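Local coordinates for glyoxalase family protein (Bacillus cereus, PDB 1ZSW) that is of unknown function but binds a zinc ion and, as a member of the glyoxalase (vicinal oxygen chelate) superfamily, may be a metal-dependent enzyme, at residues M59-D64 with A330-I335; T103-L108 with G242-L247; V152-N157 with M181-L186. All coordinates share one frame; numbering follows the deposited sequence. Where two conformers were deposited one is given.

Contact 1 (M59-D64 with A330-I335); sequences MTVNQD and ANLAPI
M59 and V61 carry this contact from strand 55-62, an outermost strand of the eight-strand sheet, and meet I335 and L332 in the tail that follows helix 325-330. M59 can be traced from its root. M59 CB is still 5.5 Å from I335 CD1. With chi1 at 174°, M59 CG stands anti to the backbone N and closes to 4.4 Å from I335 CD1. M59 SD makes the touch, 3.8 Å from I335 CD1. The chain then bends at chi3 (60°), which takes M59 CE away again, 5.6 Å from I335 CD1. The two side chains therefore run past one another in opposite senses, with sulfur against methyl. The tail runs almost opposite to the strand (156° apart), yet M59 CA and I335 CA are 9.4 Å apart and no hydrogen bond crosses, so it does not extend the sheet. Around the tail, L332 touches Y69, I335 touches Y69 and L71, and A333 O is hydrogen-bonded to Y69 OH. Beyond V61, N62 OD1 accepts from D64 N in an Asx turn. The second apolar touch across the contact is V61 CG1 to L332 CD1, 3.9 Å.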
# COMPACT_ATOMS: atom_id res chain seq x y z
N MET A 59 9.90 -1.18 -13.05
CA MET A 59 9.19 -1.93 -14.05
C MET A 59 9.86 -3.28 -14.02
O MET A 59 11.02 -3.41 -14.46
CB MET A 59 9.35 -1.28 -15.42
CG MET A 59 8.76 -2.06 -16.56
SD MET A 59 8.62 -1.07 -18.07
CE MET A 59 10.34 -0.62 -18.36
N THR A 60 9.16 -4.27 -13.50
CA THR A 60 9.76 -5.63 -13.35
C THR A 60 8.70 -6.69 -13.63
O THR A 60 7.71 -6.42 -14.33
CB THR A 60 10.50 -5.76 -11.98
OG1 THR A 60 11.26 -6.98 -11.91
CG2 THR A 60 9.52 -5.69 -10.82
N VAL A 61 8.95 -7.92 -13.15
CA VAL A 61 8.02 -9.04 -13.29
C VAL A 61 7.73 -9.64 -11.93
O VAL A 61 8.50 -9.43 -10.98
CB VAL A 61 8.53 -10.13 -14.28
CG1 VAL A 61 8.66 -9.57 -15.72
CG2 VAL A 61 9.84 -10.79 -13.79
N ASN A 62 6.60 -10.32 -11.83
CA ASN A 62 6.20 -11.04 -10.62
C ASN A 62 7.27 -12.09 -10.37
O ASN A 62 7.53 -12.92 -11.25
CB ASN A 62 4.83 -11.68 -10.85
CG ASN A 62 4.30 -12.45 -9.63
OD1 ASN A 62 5.02 -12.75 -8.69
ND2 ASN A 62 3.00 -12.78 -9.66
N GLN A 63 7.93 -12.01 -9.21
CA GLN A 63 9.06 -12.89 -8.92
C GLN A 63 8.61 -14.35 -8.85
O GLN A 63 9.40 -15.25 -9.11
CB GLN A 63 9.81 -12.47 -7.64
CG GLN A 63 10.55 -11.13 -7.80
CD GLN A 63 11.15 -10.59 -6.50
OE1 GLN A 63 11.47 -9.40 -6.40
NE2 GLN A 63 11.31 -11.45 -5.52
N ASP A 64 7.33 -14.55 -8.53
CA ASP A 64 6.72 -15.88 -8.44
C ASP A 64 6.15 -16.35 -9.80
O ASP A 64 5.70 -17.49 -9.93
CB ASP A 64 5.63 -15.92 -7.36
CG ASP A 64 6.16 -15.60 -5.95
OD1 ASP A 64 7.39 -15.70 -5.72
OD2 ASP A 64 5.33 -15.27 -5.07
N ALA A 330 11.30 -11.59 -24.32
CA ALA A 330 10.61 -12.06 -25.52
C ALA A 330 9.10 -12.23 -25.32
O ALA A 330 8.32 -12.02 -26.25
CB ALA A 330 11.24 -13.35 -26.02
N ASN A 331 8.69 -12.59 -24.10
CA ASN A 331 7.28 -12.83 -23.78
C ASN A 331 6.51 -11.57 -23.31
O ASN A 331 5.31 -11.64 -23.06
CB ASN A 331 7.14 -13.94 -22.74
CG ASN A 331 5.73 -14.54 -22.71
OD1 ASN A 331 5.33 -15.26 -23.62
ND2 ASN A 331 4.99 -14.25 -21.64
N LEU A 332 7.19 -10.43 -23.23
CA LEU A 332 6.54 -9.21 -22.76
C LEU A 332 6.38 -8.15 -23.85
O LEU A 332 7.31 -7.88 -24.61
CB LEU A 332 7.31 -8.60 -21.58
CG LEU A 332 7.49 -9.46 -20.33
CD1 LEU A 332 8.69 -8.96 -19.53
CD2 LEU A 332 6.23 -9.49 -19.48
N ALA A 333 5.19 -7.55 -23.91
CA ALA A 333 4.94 -6.41 -24.80
C ALA A 333 5.45 -5.15 -24.13
O ALA A 333 5.27 -4.98 -22.92
CB ALA A 333 3.48 -6.28 -25.09
N PRO A 334 6.09 -4.26 -24.90
CA PRO A 334 6.57 -3.01 -24.30
C PRO A 334 5.42 -2.17 -23.76
O PRO A 334 4.30 -2.24 -24.28
CB PRO A 334 7.26 -2.29 -25.46
CG PRO A 334 6.75 -2.95 -26.70
CD PRO A 334 6.43 -4.36 -26.34
N ILE A 335 5.67 -1.40 -22.70
CA ILE A 335 4.63 -0.53 -22.18
C ILE A 335 4.62 0.75 -23.00
O ILE A 335 5.63 1.45 -23.07
CB ILE A 335 4.77 -0.29 -20.67
CG1 ILE A 335 4.30 -1.55 -19.94
CG2 ILE A 335 3.96 0.94 -20.22
CD1 ILE A 335 4.88 -1.71 -18.59

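Contact 2 (T103-L108 with G242-L247); sequences TRIGLL and GSIHHL. With ZN (zinc ion), chain B.
I244 sends its CD1 methyl against the backbone and side chain at the start of segment 103-108, and this one atom makes every close approach of the contact. CD1 of I244 lies 3.9 Å from the backbone N of R104, and the same I244 CD1 is 4.0 Å from the carbonyl carbon of T103. Its third partner is a side chain: I105 CG1 comes to 3.9 Å from I244 CD1. The reach follows from I244 being extended, with CG1 anti to its carbonyl carbon and chi2 at 159°. The CB bond of I105 points neither at segment 242-247 nor from it, but the end of the side chain comes nearer, bringing CG1 to the methyl. The strands cross at 57° with axes 9.0 Å apart and share no hydrogen bond; they belong to different sheets, 101-109 to one and 244-251 to the other. L149 touches both isoleucines, I34 lies on I244 and M36 on I105.

The solvent side is that of R104, partly exposed, and H245, exposed. R104 forms a classic beta bulge with T103 opposite E185, and R104 NE makes a salt bridge to E185 OE1. T103 is buried, but its side chain points away from segment 242-247, and T103 OG1 is hydrogen-bonded to E185 OE2. H245 shares with H246 a second classic bulge, facing S35. H246 ND1 donates to H245 ND1 over 2.8 Å at 174°, edge to edge and nearly in both ring planes. Held at ND1 by this bond and at NE2 by the metal, 2.1 Å from H246 NE2 to zinc, the H246 ring has little freedom to turn. H33 and E294 complete the protein ligands: a two-histidine, one-carboxylate site, as in the extradiol dioxygenase-type members of the vicinal oxygen chelate superfamily.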
# COMPACT_ATOMS: atom_id res chain seq x y z
N THR A 103 -10.33 -2.45 0.64
CA THR A 103 -11.29 -1.80 -0.26
C THR A 103 -11.01 -0.34 -0.66
O THR A 103 -11.66 0.15 -1.56
CB THR A 103 -12.76 -1.89 0.30
OG1 THR A 103 -12.75 -1.43 1.65
CG2 THR A 103 -13.28 -3.34 0.19
N ARG A 104 -10.07 0.35 -0.02
CA ARG A 104 -9.80 1.77 -0.40
C ARG A 104 -8.39 2.15 -0.04
O ARG A 104 -7.91 1.80 1.07
CB ARG A 104 -10.79 2.72 0.30
CG ARG A 104 -10.91 4.07 -0.38
CD ARG A 104 -11.76 5.08 0.39
NE ARG A 104 -13.02 4.55 0.95
CZ ARG A 104 -14.21 4.63 0.35
NH1 ARG A 104 -14.33 5.18 -0.85
NH2 ARG A 104 -15.28 4.12 0.95
N ILE A 105 -7.73 2.89 -0.94
CA ILE A 105 -6.40 3.40 -0.70
C ILE A 105 -6.44 4.90 -0.46
O ILE A 105 -6.81 5.65 -1.35
CB ILE A 105 -5.48 3.17 -1.91
CG1 ILE A 105 -5.56 1.72 -2.36
CG2 ILE A 105 -4.03 3.56 -1.55
CD1 ILE A 105 -4.79 1.49 -3.70
N GLY A 106 -6.06 5.32 0.75
CA GLY A 106 -5.93 6.74 1.08
C GLY A 106 -4.56 7.27 0.67
O GLY A 106 -3.55 6.63 0.92
N LEU A 107 -4.53 8.45 0.06
CA LEU A 107 -3.26 9.06 -0.41
C LEU A 107 -3.21 10.48 0.14
O LEU A 107 -4.17 11.25 -0.05
CB LEU A 107 -3.22 9.09 -1.94
CG LEU A 107 -3.25 7.73 -2.65
CD1 LEU A 107 -3.38 7.90 -4.16
CD2 LEU A 107 -1.99 6.99 -2.27
N LEU A 108 -2.13 10.82 0.84
CA LEU A 108 -2.02 12.15 1.48
C LEU A 108 -1.62 13.21 0.45
O LEU A 108 -0.76 12.97 -0.39
CB LEU A 108 -0.99 12.11 2.60
CG LEU A 108 -1.37 11.19 3.76
CD1 LEU A 108 -0.20 10.90 4.70
CD2 LEU A 108 -2.53 11.84 4.56
N GLY A 242 -8.58 -4.28 -10.66
CA GLY A 242 -8.99 -3.22 -9.73
C GLY A 242 -9.08 -3.73 -8.30
O GLY A 242 -9.42 -2.94 -7.41
N SER A 243 -8.71 -4.98 -8.06
CA SER A 243 -8.71 -5.51 -6.71
C SER A 243 -7.38 -5.20 -6.03
O SER A 243 -6.36 -5.01 -6.69
CB SER A 243 -8.95 -7.03 -6.68
OG SER A 243 -7.93 -7.76 -7.37
N ILE A 244 -7.44 -5.14 -4.70
CA ILE A 244 -6.27 -4.99 -3.86
C ILE A 244 -5.89 -6.36 -3.30
O ILE A 244 -6.69 -7.00 -2.61
CB ILE A 244 -6.51 -3.95 -2.73
CG1 ILE A 244 -6.86 -2.58 -3.31
CG2 ILE A 244 -5.24 -3.87 -1.87
CD1 ILE A 244 -7.60 -1.63 -2.33
N HIS A 245 -4.66 -6.80 -3.58
CA HIS A 245 -4.22 -8.13 -3.28
C HIS A 245 -3.69 -8.25 -1.83
O HIS A 245 -4.03 -9.17 -1.13
CB HIS A 245 -3.18 -8.57 -4.30
CG HIS A 245 -2.67 -9.95 -4.07
ND1 HIS A 245 -1.50 -10.19 -3.39
CD2 HIS A 245 -3.18 -11.16 -4.40
CE1 HIS A 245 -1.29 -11.50 -3.33
NE2 HIS A 245 -2.30 -12.11 -3.92
N HIS A 246 -2.93 -7.26 -1.40
CA HIS A 246 -2.40 -7.25 -0.01
C HIS A 246 -1.94 -5.86 0.40
O HIS A 246 -1.63 -5.01 -0.44
CB HIS A 246 -1.22 -8.27 0.19
CG HIS A 246 0.00 -7.99 -0.62
ND1 HIS A 246 0.18 -8.49 -1.89
CD2 HIS A 246 1.14 -7.33 -0.31
CE1 HIS A 246 1.36 -8.09 -2.35
NE2 HIS A 246 1.95 -7.37 -1.42
N LEU A 247 -1.84 -5.68 1.71
CA LEU A 247 -1.28 -4.47 2.31
C LEU A 247 -0.03 -4.89 3.06
O LEU A 247 -0.08 -5.90 3.81
CB LEU A 247 -2.27 -3.86 3.32
CG LEU A 247 -1.70 -2.74 4.20
CD1 LEU A 247 -1.35 -1.50 3.42
CD2 LEU A 247 -2.71 -2.39 5.32
ZN ZN B . 4.00 -6.94 -1.40

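Contact 3 (V152-N157 with M181-L186); sequences VLLVSN and MGSVEL
L154 lays its CD1 methyl over the start of S183, overlapping the backbone as well as the side chain. CD1 of L154 is 3.5 Å from S183 OG, and it lies 3.6 Å from the S183 backbone N. S183 CB follows at 3.9 Å from the same L154 CD1, while G182, which has no side chain, is met along its backbone, with CA 4.4 Å from L154 CD1. With chi1 at -57° the leucine has CG anti to its carbonyl carbon, which sends the branch across toward segment 181-186.

The polar atoms under the methyl fare differently. S183 OG is hydrogen-bonded to E226 OE1, so its hydroxyl is satisfied despite lying against a carbon. S183 N is buried by the contact and has no partner in the model.

No hydrogen bond joins the two segments, and the nearest CA pair, L154 and G182, is 7.3 Å apart. The reason is that strand 101-109 runs between them: the backbone of L154 pairs with L107 and V109, and that of G182 with G106. L154 thus spans a neighbour's width, and its CD1 passes close to G106 on the way. This is a second-neighbour contact on one face of a beta-sheet, with the middle strand parallel to 150-155 and antiparallel to 180-188, within a curved mixed sheet of the vicinal oxygen chelate fold.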
# COMPACT_ATOMS: atom_id res chain seq x y z
N VAL A 152 -8.79 7.63 -2.21
CA VAL A 152 -9.25 8.87 -1.60
C VAL A 152 -8.07 9.76 -1.27
O VAL A 152 -7.09 9.32 -0.64
CB VAL A 152 -10.16 8.60 -0.36
CG1 VAL A 152 -9.42 7.86 0.77
CG2 VAL A 152 -10.72 9.94 0.22
N LEU A 153 -8.13 11.01 -1.75
CA LEU A 153 -7.13 11.98 -1.37
C LEU A 153 -7.46 12.59 -0.01
O LEU A 153 -8.64 12.91 0.27
CB LEU A 153 -7.02 13.08 -2.43
CG LEU A 153 -6.74 12.68 -3.85
CD1 LEU A 153 -6.73 13.92 -4.72
CD2 LEU A 153 -5.35 11.98 -3.96
N LEU A 154 -6.45 12.72 0.83
CA LEU A 154 -6.65 13.10 2.23
C LEU A 154 -5.69 14.23 2.61
O LEU A 154 -4.49 14.17 2.32
CB LEU A 154 -6.36 11.92 3.15
CG LEU A 154 -7.13 10.61 2.95
CD1 LEU A 154 -6.42 9.47 3.76
CD2 LEU A 154 -8.63 10.80 3.33
N VAL A 155 -6.19 15.27 3.25
CA VAL A 155 -5.32 16.38 3.59
C VAL A 155 -4.43 16.09 4.75
O VAL A 155 -4.90 15.73 5.83
CB VAL A 155 -6.10 17.71 3.78
CG1 VAL A 155 -5.17 18.77 4.31
CG2 VAL A 155 -6.72 18.11 2.47
N SER A 156 -3.14 16.29 4.51
CA SER A 156 -2.09 16.01 5.47
C SER A 156 -1.66 17.21 6.30
O SER A 156 -1.08 17.03 7.36
CB SER A 156 -0.86 15.43 4.77
OG SER A 156 -0.13 16.44 4.07
N ASN A 157 -1.92 18.42 5.80
CA ASN A 157 -1.35 19.64 6.39
C ASN A 157 0.17 19.65 6.25
O ASN A 157 0.88 20.29 7.03
CB ASN A 157 -1.76 19.78 7.87
CG ASN A 157 -3.26 19.82 8.05
OD1 ASN A 157 -3.96 20.55 7.34
ND2 ASN A 157 -3.77 19.04 9.00
N MET A 181 1.04 7.10 1.26
CA MET A 181 -0.19 6.47 1.76
C MET A 181 -0.64 7.07 3.06
O MET A 181 0.16 7.31 3.95
CB MET A 181 0.03 4.96 1.98
CG MET A 181 0.33 4.30 0.65
SD MET A 181 1.00 2.59 0.89
CE MET A 181 -0.51 1.90 1.45
N GLY A 182 -1.97 7.20 3.18
CA GLY A 182 -2.60 7.50 4.48
C GLY A 182 -3.52 6.34 4.88
O GLY A 182 -3.09 5.19 4.88
N SER A 183 -4.77 6.62 5.24
CA SER A 183 -5.69 5.58 5.67
C SER A 183 -5.82 4.49 4.62
O SER A 183 -6.00 4.81 3.44
CB SER A 183 -7.10 6.18 5.81
OG SER A 183 -7.05 7.42 6.48
N VAL A 184 -5.81 3.23 5.05
CA VAL A 184 -6.16 2.10 4.15
C VAL A 184 -7.40 1.45 4.74
O VAL A 184 -7.44 1.25 5.92
CB VAL A 184 -5.00 1.08 4.04
CG1 VAL A 184 -5.45 -0.14 3.23
CG2 VAL A 184 -3.78 1.73 3.29
N GLU A 185 -8.39 1.19 3.90
CA GLU A 185 -9.70 0.68 4.36
C GLU A 185 -9.77 -0.84 4.17
O GLU A 185 -9.50 -1.36 3.05
CB GLU A 185 -10.77 1.32 3.51
CG GLU A 185 -12.19 1.03 3.97
CD GLU A 185 -13.16 1.66 3.01
OE1 GLU A 185 -13.40 2.91 3.15
OE2 GLU A 185 -13.64 0.96 2.08
N LEU A 186 -10.16 -1.52 5.25
CA LEU A 186 -10.39 -2.99 5.26
C LEU A 186 -11.90 -3.18 5.52
O LEU A 186 -12.41 -2.59 6.47
CB LEU A 186 -9.59 -3.66 6.39
CG LEU A 186 -8.08 -3.37 6.42
CD1 LEU A 186 -7.37 -4.14 7.50
CD2 LEU A 186 -7.45 -3.68 5.05

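The three contacts are nested along the chain: contact 3 lies inside the loop closed by contact 2, which lies inside that closed by contact 1. Contacts 2 and 3 are neighbours, centres 10 Å apart, and share the nine-strand sheet, where strand 101-109 pairs with both strands of contact 3; R104 CD packs on V152 CG1 at 3.7 Å. Contact 2 also reaches the eight-strand sheet through strand 244-251, and contact 1 sits at that sheet's edge, its centre 22 Å from that of contact 2. Contacts 1 and 3 lie on opposite sides of the chain's centre, 30 Å between centres. Contact 2 joins the two sheets through strand 244-251, one of three strands that supply zinc ligands.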